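Local coordinates for protein N-acetylglucosaminidase (Paenibacillus barengoltzii, PDB 6INX) that hydrolyses N-acetylglucosaminide linkages as a family 18 glycoside hydrolase, probably acting as an endo-type enzyme on the chitobiose core of N-glycans, at residues 184-189 with 235-240; 75-80 with 108-113; 195-200 with 286-291. All blocks are in the same frame, centred on the assembly; numbering follows the deposited sequence.

Contact 1. Residues 184-189 with 235-240; sequences TYDMRG and AFYSRM
Asp186 and Arg239 meet because each turns its CG beside its own backbone N, at chi1 -56° in the aspartate, and because the arginine chain then bends at chi2 (-78°), which carries its guanidinium round to the carboxylate. The result shows how one oxygen can serve two donors. Tyr237 OH donates to Asp186 OD1 over 2.6 Å, and Arg239 NE donates to that same Asp186 OD1 over 2.9 Å in a fairly straight bond (157°) that forms part of a salt bridge. Both donors come from well out of the carboxylate plane and from opposite faces of it, while OD1 lies near the plane of the guanidinium and at its edge. Carboxylate and guanidinium are almost perpendicular, so this is no flat, two-pronged pairing. The other end of the arginine is employed as well, NH1 bonding to Gly259 O.

Van der Waals packing lies beside these bonds. Tyr185 CB rests 3.8 Å from Ala235 CB, an apolar pair, and Tyr185 CD1 lies 3.4 Å from Tyr237 OH, the two tyrosines crossing at about a right angle. Arg239 CD passes 3.9 Å from Gly189 CA. The contact joins the loop leaving barrel strand 179-183 to the end of strand 230-235 and the start of strand 237-241. In family 18 relatives, a Tyr-Asp pair following the sixth barrel strand lines the substrate site near the N-acetyl group, and Tyr185 and Asp186 probably correspond to it. Gripped from both faces at OD1, the Asp186 carboxylate is probably held against rotation; Tyr237 and Arg239 would then form a second shell positioning it.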
loop_
_atom_site.group_PDB
_atom_site.type_symbol
_atom_site.label_atom_id
_atom_site.label_comp_id
_atom_site.label_asym_id
_atom_site.label_seq_id
_atom_site.Cartn_x
_atom_site.Cartn_y
_atom_site.Cartn_z
ATOM N N THR A 184 10.960 6.026 8.637
ATOM C CA THR A 184 10.383 4.695 8.865
ATOM C C THR A 184 9.460 4.713 10.091
ATOM O O THR A 184 9.610 3.963 11.059
ATOM C CB THR A 184 11.461 3.615 8.932
ATOM O OG1 THR A 184 12.420 3.932 9.951
ATOM C CG2 THR A 184 12.172 3.473 7.593
ATOM N N TYR A 185 8.482 5.612 10.014
ATOM C CA TYR A 185 7.411 5.759 10.983
ATOM C C TYR A 185 6.228 6.350 10.232
ATOM O O TYR A 185 6.367 6.824 9.099
ATOM C CB TYR A 185 7.821 6.585 12.221
ATOM C CG TYR A 185 8.601 7.858 11.980
ATOM C CD1 TYR A 185 8.000 8.975 11.429
ATOM C CD2 TYR A 185 9.947 7.945 12.329
ATOM C CE1 TYR A 185 8.714 10.150 11.229
ATOM C CE2 TYR A 185 10.667 9.126 12.143
ATOM C CZ TYR A 185 10.043 10.212 11.582
ATOM O OH TYR A 185 10.733 11.390 11.381
ATOM N N ASP A 186 5.051 6.314 10.862
ATOM C CA ASP A 186 3.787 6.596 10.158
ATOM C C ASP A 186 3.655 5.743 8.896
ATOM O O ASP A 186 2.992 6.142 7.935
ATOM C CB ASP A 186 3.611 8.076 9.780
ATOM C CG ASP A 186 3.712 9.007 10.954
ATOM O OD1 ASP A 186 3.352 8.609 12.077
ATOM O OD2 ASP A 186 4.153 10.162 10.734
ATOM N N MET A 187 4.303 4.572 8.875
ATOM C CA MET A 187 4.282 3.755 7.661
ATOM C C MET A 187 2.913 3.151 7.422
ATOM O O MET A 187 2.579 2.814 6.275
ATOM C CB MET A 187 5.347 2.659 7.715
ATOM C CG MET A 187 6.772 3.220 7.569
ATOM S SD MET A 187 8.078 1.988 7.446
ATOM C CE MET A 187 8.084 1.360 9.133
ATOM N N ARG A 188 2.145 2.998 8.494
ATOM C CA ARG A 188 0.719 2.724 8.483
ATOM C C ARG A 188 0.109 3.753 9.414
ATOM O O ARG A 188 0.568 3.909 10.548
ATOM C CB ARG A 188 0.446 1.322 9.021
ATOM C CG ARG A 188 1.087 0.250 8.156
ATOM C CD ARG A 188 1.126 -1.115 8.853
ATOM N NE ARG A 188 1.758 -2.081 7.963
ATOM C CZ ARG A 188 3.065 -2.152 7.706
ATOM N NH1 ARG A 188 3.916 -1.307 8.281
ATOM N NH2 ARG A 188 3.525 -3.048 6.840
ATOM N N GLY A 189 -0.889 4.479 8.930
ATOM C CA GLY A 189 -1.410 5.590 9.698
ATOM C C GLY A 189 -2.673 6.169 9.099
ATOM O O GLY A 189 -3.658 5.451 8.918
ATOM N N ALA A 235 10.248 6.196 16.320
ATOM C CA ALA A 235 9.142 7.063 16.686
ATOM C C ALA A 235 8.969 7.033 18.194
ATOM O O ALA A 235 8.851 5.957 18.784
ATOM C CB ALA A 235 7.851 6.604 16.012
ATOM N N PHE A 236 8.933 8.214 18.808
ATOM C CA PHE A 236 8.642 8.348 20.233
ATOM C C PHE A 236 7.150 8.537 20.509
ATOM O O PHE A 236 6.773 9.135 21.527
ATOM C CB PHE A 236 9.450 9.507 20.835
ATOM C CG PHE A 236 10.939 9.262 20.942
ATOM C CD1 PHE A 236 11.558 8.159 20.378
ATOM C CD2 PHE A 236 11.731 10.190 21.612
ATOM C CE1 PHE A 236 12.937 7.972 20.500
ATOM C CE2 PHE A 236 13.101 10.004 21.735
ATOM C CZ PHE A 236 13.700 8.913 21.179
ATOM N N TYR A 237 6.285 8.022 19.634
ATOM C CA TYR A 237 4.841 8.215 19.745
ATOM C C TYR A 237 4.171 7.069 18.998
ATOM O O TYR A 237 4.819 6.324 18.255
ATOM C CB TYR A 237 4.407 9.563 19.136
ATOM C CG TYR A 237 4.638 9.543 17.648
ATOM C CD1 TYR A 237 5.892 9.813 17.129
ATOM C CD2 TYR A 237 3.624 9.164 16.765
ATOM C CE1 TYR A 237 6.146 9.734 15.771
ATOM C CE2 TYR A 237 3.863 9.093 15.407
ATOM C CZ TYR A 237 5.124 9.374 14.922
ATOM O OH TYR A 237 5.371 9.281 13.583
ATOM N N SER A 238 2.856 6.973 19.161
ATOM C CA SER A 238 2.085 5.863 18.621
ATOM C C SER A 238 1.154 6.287 17.491
ATOM O O SER A 238 0.823 7.459 17.317
ATOM C CB SER A 238 1.260 5.199 19.728
ATOM O OG SER A 238 0.235 6.053 20.216
ATOM N N ARG A 239 0.712 5.284 16.732
ATOM C CA ARG A 239 -0.439 5.394 15.847
ATOM C C ARG A 239 -1.527 4.486 16.401
ATOM O O ARG A 239 -1.233 3.451 17.003
ATOM C CB ARG A 239 -0.075 4.954 14.418
ATOM C CG ARG A 239 0.684 6.014 13.603
ATOM C CD ARG A 239 -0.260 7.076 13.077
ATOM N NE ARG A 239 0.464 8.206 12.505
ATOM C CZ ARG A 239 -0.116 9.210 11.863
ATOM N NH1 ARG A 239 -1.433 9.230 11.682
ATOM N NH2 ARG A 239 0.629 10.201 11.394
ATOM N N MET A 240 -2.787 4.888 16.232
ATOM C CA MET A 240 -3.873 4.244 16.959
ATOM C C MET A 240 -5.108 4.113 16.085
ATOM O O MET A 240 -5.476 5.049 15.374
ATOM C CB MET A 240 -4.218 5.075 18.203
ATOM C CG MET A 240 -5.391 4.547 19.011
ATOM S SD MET A 240 -5.635 5.500 20.537
ATOM C CE MET A 240 -6.167 7.064 19.864
#

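Contact 2. Residues 75-80 with 108-113; sequences GGFSEA and LDWEYP
This is a buried aromatic contact at the C-terminal end of strand 105-109 in the TIM barrel, where Phe77, in the first turn of helix 77-81, packs on Trp110. Residues 108-113 include the end of the DxxDxDxE signature of family 18, whose final acid, here Glu111, serves as the proton donor in relatives and probably does so in this enzyme. Trp110 stands just before it in the chain.

The two rings are nearly parallel, their planes 11° apart, yet they are slid so far along each other that they barely overlap. What fills the offset is a reciprocal pair of CH-pi contacts. Phe77 CB sits over the five-membered ring of Trp110, 3.3 Å from its centroid, and Trp110 CB in turn lies over the face of the Phe77 ring, 3.8 Å from that centroid. At chi1 175° the Trp110 indole extends from the far side of its own backbone N and reaches Ser78 at the helix start, while the Phe77 and Trp110 side chains run past each other in opposite directions. On the far face of the indole Pro113 CG packs over the ring, so Trp110 is sandwiched, and Phe130 of helix 126-148 meets it nearly at right angles.

At the rim of the phenyl ring, near its plane, Leu108 CD1 touches Phe77 CE1 at 3.8 Å. Ser78 OG is hydrogen-bonded to Asp126 OD1, and Ser78 also packs here, with its N 3.6 Å and its CB 3.9 Å from Trp110 CZ2.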
loop_
_atom_site.group_PDB
_atom_site.type_symbol
_atom_site.label_atom_id
_atom_site.label_comp_id
_atom_site.label_asym_id
_atom_site.label_seq_id
_atom_site.Cartn_x
_atom_site.Cartn_y
_atom_site.Cartn_z
ATOM N N GLY A 75 3.734 23.801 2.737
ATOM C CA GLY A 75 3.724 23.978 1.302
ATOM C C GLY A 75 4.861 24.853 0.808
ATOM O O GLY A 75 5.757 25.249 1.550
ATOM N N GLY A 76 4.809 25.145 -0.491
ATOM C CA GLY A 76 5.763 26.036 -1.126
ATOM C C GLY A 76 6.894 25.353 -1.865
ATOM O O GLY A 76 7.604 26.025 -2.617
ATOM N N PHE A 77 7.068 24.041 -1.690
ATOM C CA PHE A 77 8.230 23.353 -2.248
ATOM C C PHE A 77 8.093 23.114 -3.742
ATOM O O PHE A 77 9.027 23.379 -4.501
ATOM C CB PHE A 77 8.421 22.012 -1.544
ATOM C CG PHE A 77 8.969 22.118 -0.160
ATOM C CD1 PHE A 77 10.323 22.315 0.050
ATOM C CD2 PHE A 77 8.133 21.992 0.938
ATOM C CE1 PHE A 77 10.833 22.391 1.343
ATOM C CE2 PHE A 77 8.632 22.075 2.227
ATOM C CZ PHE A 77 9.984 22.271 2.428
ATOM N N SER A 78 6.969 22.541 -4.187
ATOM C CA SER A 78 6.797 22.321 -5.619
ATOM C C SER A 78 6.882 23.642 -6.376
ATOM O O SER A 78 7.484 23.719 -7.452
ATOM C CB SER A 78 5.464 21.616 -5.893
ATOM O OG SER A 78 5.234 21.419 -7.277
ATOM N N GLU A 79 6.287 24.693 -5.815
ATOM C CA GLU A 79 6.351 26.024 -6.422
ATOM C C GLU A 79 7.792 26.516 -6.533
ATOM O O GLU A 79 8.241 26.939 -7.611
ATOM C CB GLU A 79 5.517 26.995 -5.578
ATOM C CG GLU A 79 4.018 26.645 -5.471
ATOM C CD GLU A 79 3.668 25.821 -4.237
ATOM O OE1 GLU A 79 4.468 24.951 -3.821
ATOM O OE2 GLU A 79 2.571 26.057 -3.673
ATOM N N ALA A 80 8.540 26.459 -5.428
ATOM C CA ALA A 80 9.922 26.935 -5.447
ATOM C C ALA A 80 10.782 26.098 -6.384
ATOM O O ALA A 80 11.610 26.634 -7.124
ATOM C CB ALA A 80 10.500 26.913 -4.034
ATOM N N LEU A 108 16.071 19.146 4.465
ATOM C CA LEU A 108 14.860 19.447 3.710
ATOM C C LEU A 108 13.826 18.348 3.914
ATOM O O LEU A 108 14.103 17.173 3.651
ATOM C CB LEU A 108 15.170 19.576 2.222
ATOM C CG LEU A 108 14.223 20.529 1.500
ATOM C CD1 LEU A 108 14.565 21.969 1.850
ATOM C CD2 LEU A 108 14.296 20.307 -0.003
ATOM N N ASP A 109 12.625 18.742 4.356
ATOM C CA ASP A 109 11.557 17.795 4.668
ATOM C C ASP A 109 10.318 18.108 3.829
ATOM O O ASP A 109 9.256 18.432 4.366
ATOM C CB ASP A 109 11.243 17.886 6.168
ATOM C CG ASP A 109 10.323 16.800 6.646
ATOM O OD1 ASP A 109 10.112 15.824 5.900
ATOM O OD2 ASP A 109 9.818 16.917 7.785
ATOM N N TRP A 110 10.454 18.035 2.510
ATOM C CA TRP A 110 9.340 18.185 1.580
ATOM C C TRP A 110 8.590 16.857 1.513
ATOM O O TRP A 110 9.163 15.827 1.153
ATOM C CB TRP A 110 9.929 18.554 0.214
ATOM C CG TRP A 110 8.984 18.648 -0.968
ATOM C CD1 TRP A 110 7.626 18.476 -0.981
ATOM C CD2 TRP A 110 9.358 18.950 -2.313
ATOM N NE1 TRP A 110 7.137 18.646 -2.259
ATOM C CE2 TRP A 110 8.181 18.939 -3.097
ATOM C CE3 TRP A 110 10.575 19.241 -2.934
ATOM C CZ2 TRP A 110 8.192 19.200 -4.460
ATOM C CZ3 TRP A 110 10.580 19.519 -4.285
ATOM C CH2 TRP A 110 9.397 19.475 -5.041
ATOM N N GLU A 111 7.311 16.871 1.878
ATOM C CA GLU A 111 6.541 15.634 1.983
ATOM C C GLU A 111 5.352 15.705 1.031
ATOM O O GLU A 111 4.270 16.124 1.440
ATOM C CB GLU A 111 6.103 15.431 3.448
ATOM C CG GLU A 111 7.305 15.349 4.397
ATOM C CD GLU A 111 6.934 15.035 5.844
ATOM O OE1 GLU A 111 5.795 14.622 6.109
ATOM O OE2 GLU A 111 7.807 15.200 6.725
ATOM N N TYR A 112 5.532 15.320 -0.235
ATOM C CA TYR A 112 6.761 14.758 -0.807
ATOM C C TYR A 112 6.768 15.174 -2.280
ATOM O O TYR A 112 5.705 15.449 -2.834
ATOM C CB TYR A 112 6.734 13.220 -0.773
ATOM C CG TYR A 112 6.268 12.591 0.526
ATOM C CD1 TYR A 112 7.165 12.315 1.556
ATOM C CD2 TYR A 112 4.927 12.260 0.711
ATOM C CE1 TYR A 112 6.724 11.732 2.754
ATOM C CE2 TYR A 112 4.491 11.687 1.880
ATOM C CZ TYR A 112 5.383 11.419 2.890
ATOM O OH TYR A 112 4.902 10.849 4.056
ATOM N N PRO A 113 7.927 15.168 -2.942
ATOM C CA PRO A 113 7.952 15.494 -4.376
ATOM C C PRO A 113 6.989 14.608 -5.155
ATOM O O PRO A 113 7.014 13.383 -5.016
ATOM C CB PRO A 113 9.406 15.212 -4.775
ATOM C CG PRO A 113 10.195 15.396 -3.511
ATOM C CD PRO A 113 9.279 14.903 -2.404
#

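Contact 3. Residues 195-200 with 286-291; sequences TGHHTN and AKAPYL
His197 is the centre of the apolar part of this contact, its imidazole laid among three side chains of the 286-291 segment. Ala288 CB covers one face, 3.9 Å from the ring centroid and 17° off its normal, a CH-pi contact. Ala286 CB comes against His197 CD2 at 3.6 Å, and at the ring edge, close to its plane, Tyr290 CD1 meets His197 CE1, also at 3.6 Å. The tyrosine is neither stacked nor perpendicular; the ring planes stand 62° apart. At chi1 -59° the histidine CG sits beside the backbone N, which sets the imidazole over Ala288 CB. Asn200 adds a lighter touch, its CB 4.1 Å from Ala286 CB, while its amide ND2 turns to Tyr202 O.

The strand so covered, 288-292, belongs to the antiparallel sheet inserted between barrel strands 230-235 and 320-324, the alpha+beta insertion found in many family 18 enzymes. Residues 195-200 come from the long loop after strand 179-183, so the contact lays a barrel loop against the inserted sheet. Where that strand begins, Lys287 and Ala288 form a G1 beta bulge opposite Asp283.

Polar links run through Asp283 and through water. His197 NE2 bonds to Asp283 OD2, and the other oxygen of that carboxylate takes Ala286 N. At the other ring nitrogen, a water lies 2.8 Å from His197 ND1 and donates to Pro289 O over 2.7 Å. Were His197 replaced by an alanine, Asp283 OD2 would probably lose its ring partner, the water would lose one of its own, and a gap would probably open beside Ala286, Ala288 and Tyr290. A second water lies 2.7 Å from Lys287 O and makes at most a weak bond to Thr199 O, with more acceptors in reach than it has protons.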
loop_
_atom_site.group_PDB
_atom_site.type_symbol
_atom_site.label_atom_id
_atom_site.label_comp_id
_atom_site.label_asym_id
_atom_site.label_seq_id
_atom_site.Cartn_x
_atom_site.Cartn_y
_atom_site.Cartn_z
ATOM N N THR A 195 -5.326 -2.116 10.751
ATOM C CA THR A 195 -4.319 -1.918 11.777
ATOM C C THR A 195 -3.005 -2.584 11.380
ATOM O O THR A 195 -2.954 -3.524 10.571
ATOM C CB THR A 195 -4.771 -2.481 13.126
ATOM O OG1 THR A 195 -4.883 -3.912 13.052
ATOM C CG2 THR A 195 -6.113 -1.904 13.546
ATOM N N GLY A 196 -1.929 -2.070 11.955
ATOM C CA GLY A 196 -0.621 -2.660 11.765
ATOM C C GLY A 196 0.421 -1.807 12.458
ATOM O O GLY A 196 0.096 -0.839 13.139
ATOM N N HIS A 197 1.675 -2.184 12.260
ATOM C CA HIS A 197 2.773 -1.507 12.939
ATOM C C HIS A 197 3.188 -0.275 12.149
ATOM O O HIS A 197 3.462 -0.369 10.951
ATOM C CB HIS A 197 3.958 -2.462 13.007
ATOM C CG HIS A 197 3.659 -3.744 13.719
ATOM N ND1 HIS A 197 3.207 -3.780 15.020
ATOM C CD2 HIS A 197 3.736 -5.032 13.309
ATOM C CE1 HIS A 197 3.024 -5.038 15.385
ATOM N NE2 HIS A 197 3.341 -5.818 14.365
ATOM N N HIS A 198 3.302 0.870 12.825
ATOM C CA HIS A 198 3.634 2.095 12.102
ATOM C C HIS A 198 5.129 2.310 11.936
ATOM O O HIS A 198 5.538 3.099 11.077
ATOM C CB HIS A 198 2.886 3.309 12.693
ATOM C CG HIS A 198 3.631 4.064 13.756
ATOM N ND1 HIS A 198 4.360 5.201 13.487
ATOM C CD2 HIS A 198 3.657 3.913 15.103
ATOM C CE1 HIS A 198 4.851 5.688 14.612
ATOM N NE2 HIS A 198 4.441 4.923 15.609
ATOM N N THR A 199 5.947 1.613 12.719
ATOM C CA THR A 199 7.381 1.859 12.732
ATOM C C THR A 199 8.141 0.539 12.888
ATOM O O THR A 199 9.153 0.449 13.589
ATOM C CB THR A 199 7.719 2.960 13.744
ATOM O OG1 THR A 199 9.085 3.369 13.610
ATOM C CG2 THR A 199 7.405 2.547 15.188
ATOM N N ASN A 200 7.676 -0.488 12.177
ATOM C CA ASN A 200 8.179 -1.847 12.351
ATOM C C ASN A 200 9.505 -2.090 11.638
ATOM O O ASN A 200 9.679 -1.742 10.468
ATOM C CB ASN A 200 7.157 -2.867 11.833
ATOM C CG ASN A 200 6.698 -2.594 10.391
ATOM O OD1 ASN A 200 6.374 -1.450 10.018
ATOM N ND2 ASN A 200 6.639 -3.658 9.576
ATOM N N ALA A 286 7.975 -8.974 13.356
ATOM C CA ALA A 286 8.218 -7.585 12.997
ATOM C C ALA A 286 9.231 -6.926 13.918
ATOM O O ALA A 286 9.775 -5.875 13.566
ATOM C CB ALA A 286 6.899 -6.814 13.059
ATOM N N LYS A 287 9.469 -7.515 15.097
ATOM C CA LYS A 287 10.240 -6.889 16.180
ATOM C C LYS A 287 9.603 -5.575 16.644
ATOM O O LYS A 287 10.266 -4.539 16.754
ATOM C CB LYS A 287 11.726 -6.706 15.832
ATOM C CG LYS A 287 12.461 -7.940 15.302
ATOM C CD LYS A 287 12.365 -9.124 16.246
ATOM C CE LYS A 287 13.179 -10.298 15.707
ATOM N NZ LYS A 287 12.848 -11.580 16.396
ATOM N N ALA A 288 8.302 -5.624 16.933
ATOM C CA ALA A 288 7.553 -4.429 17.298
ATOM C C ALA A 288 6.552 -4.704 18.412
ATOM O O ALA A 288 5.888 -5.754 18.407
ATOM C CB ALA A 288 6.801 -3.861 16.081
ATOM N N PRO A 289 6.408 -3.783 19.363
ATOM C CA PRO A 289 5.374 -3.917 20.388
ATOM C C PRO A 289 4.068 -3.272 19.959
ATOM O O PRO A 289 4.030 -2.343 19.150
ATOM C CB PRO A 289 5.983 -3.132 21.555
ATOM C CG PRO A 289 6.624 -1.941 20.856
ATOM C CD PRO A 289 7.212 -2.559 19.563
ATOM N N TYR A 290 2.977 -3.771 20.529
ATOM C CA TYR A 290 1.666 -3.189 20.286
ATOM C C TYR A 290 0.781 -3.409 21.505
ATOM O O TYR A 290 1.013 -4.325 22.297
ATOM C CB TYR A 290 1.014 -3.714 18.997
ATOM C CG TYR A 290 0.772 -5.211 18.914
ATOM C CD1 TYR A 290 1.815 -6.084 18.636
ATOM C CD2 TYR A 290 -0.506 -5.734 19.035
ATOM C CE1 TYR A 290 1.595 -7.457 18.525
ATOM C CE2 TYR A 290 -0.745 -7.104 18.923
ATOM C CZ TYR A 290 0.316 -7.955 18.667
ATOM O OH TYR A 290 0.070 -9.312 18.558
ATOM N N LEU A 291 -0.236 -2.557 21.648
ATOM C CA LEU A 291 -1.181 -2.625 22.755
ATOM C C LEU A 291 -2.578 -2.870 22.214
ATOM O O LEU A 291 -2.949 -2.342 21.163
ATOM C CB LEU A 291 -1.216 -1.314 23.536
ATOM C CG LEU A 291 0.116 -0.752 24.008
ATOM C CD1 LEU A 291 -0.128 0.499 24.852
ATOM C CD2 LEU A 291 0.877 -1.791 24.807
HETATM O O HOH W 1 3.904 -1.552 16.524
HETATM O O HOH W 2 10.138 -2.333 15.145
#

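All three contacts belong to one family 18 barrel with its inserted antiparallel sheet. Contact 2 closes first along the chain and stands apart, its centre about 22 Å from that of contact 1 and about 29 Å from that of contact 3, on the other side of the chain's centre from the latter. Contacts 1 and 3 interlock: their segments alternate in sequence, their centres are about 9 Å apart, and both involve the loop after strand 179-183. Arg188 NH1 to His197 O and Thr184 O to Thr199 OG1, probable hydrogen bonds, tie them together. Contact 2 thus packs the signature strand, while the other pair joins the inserted sheet to that loop.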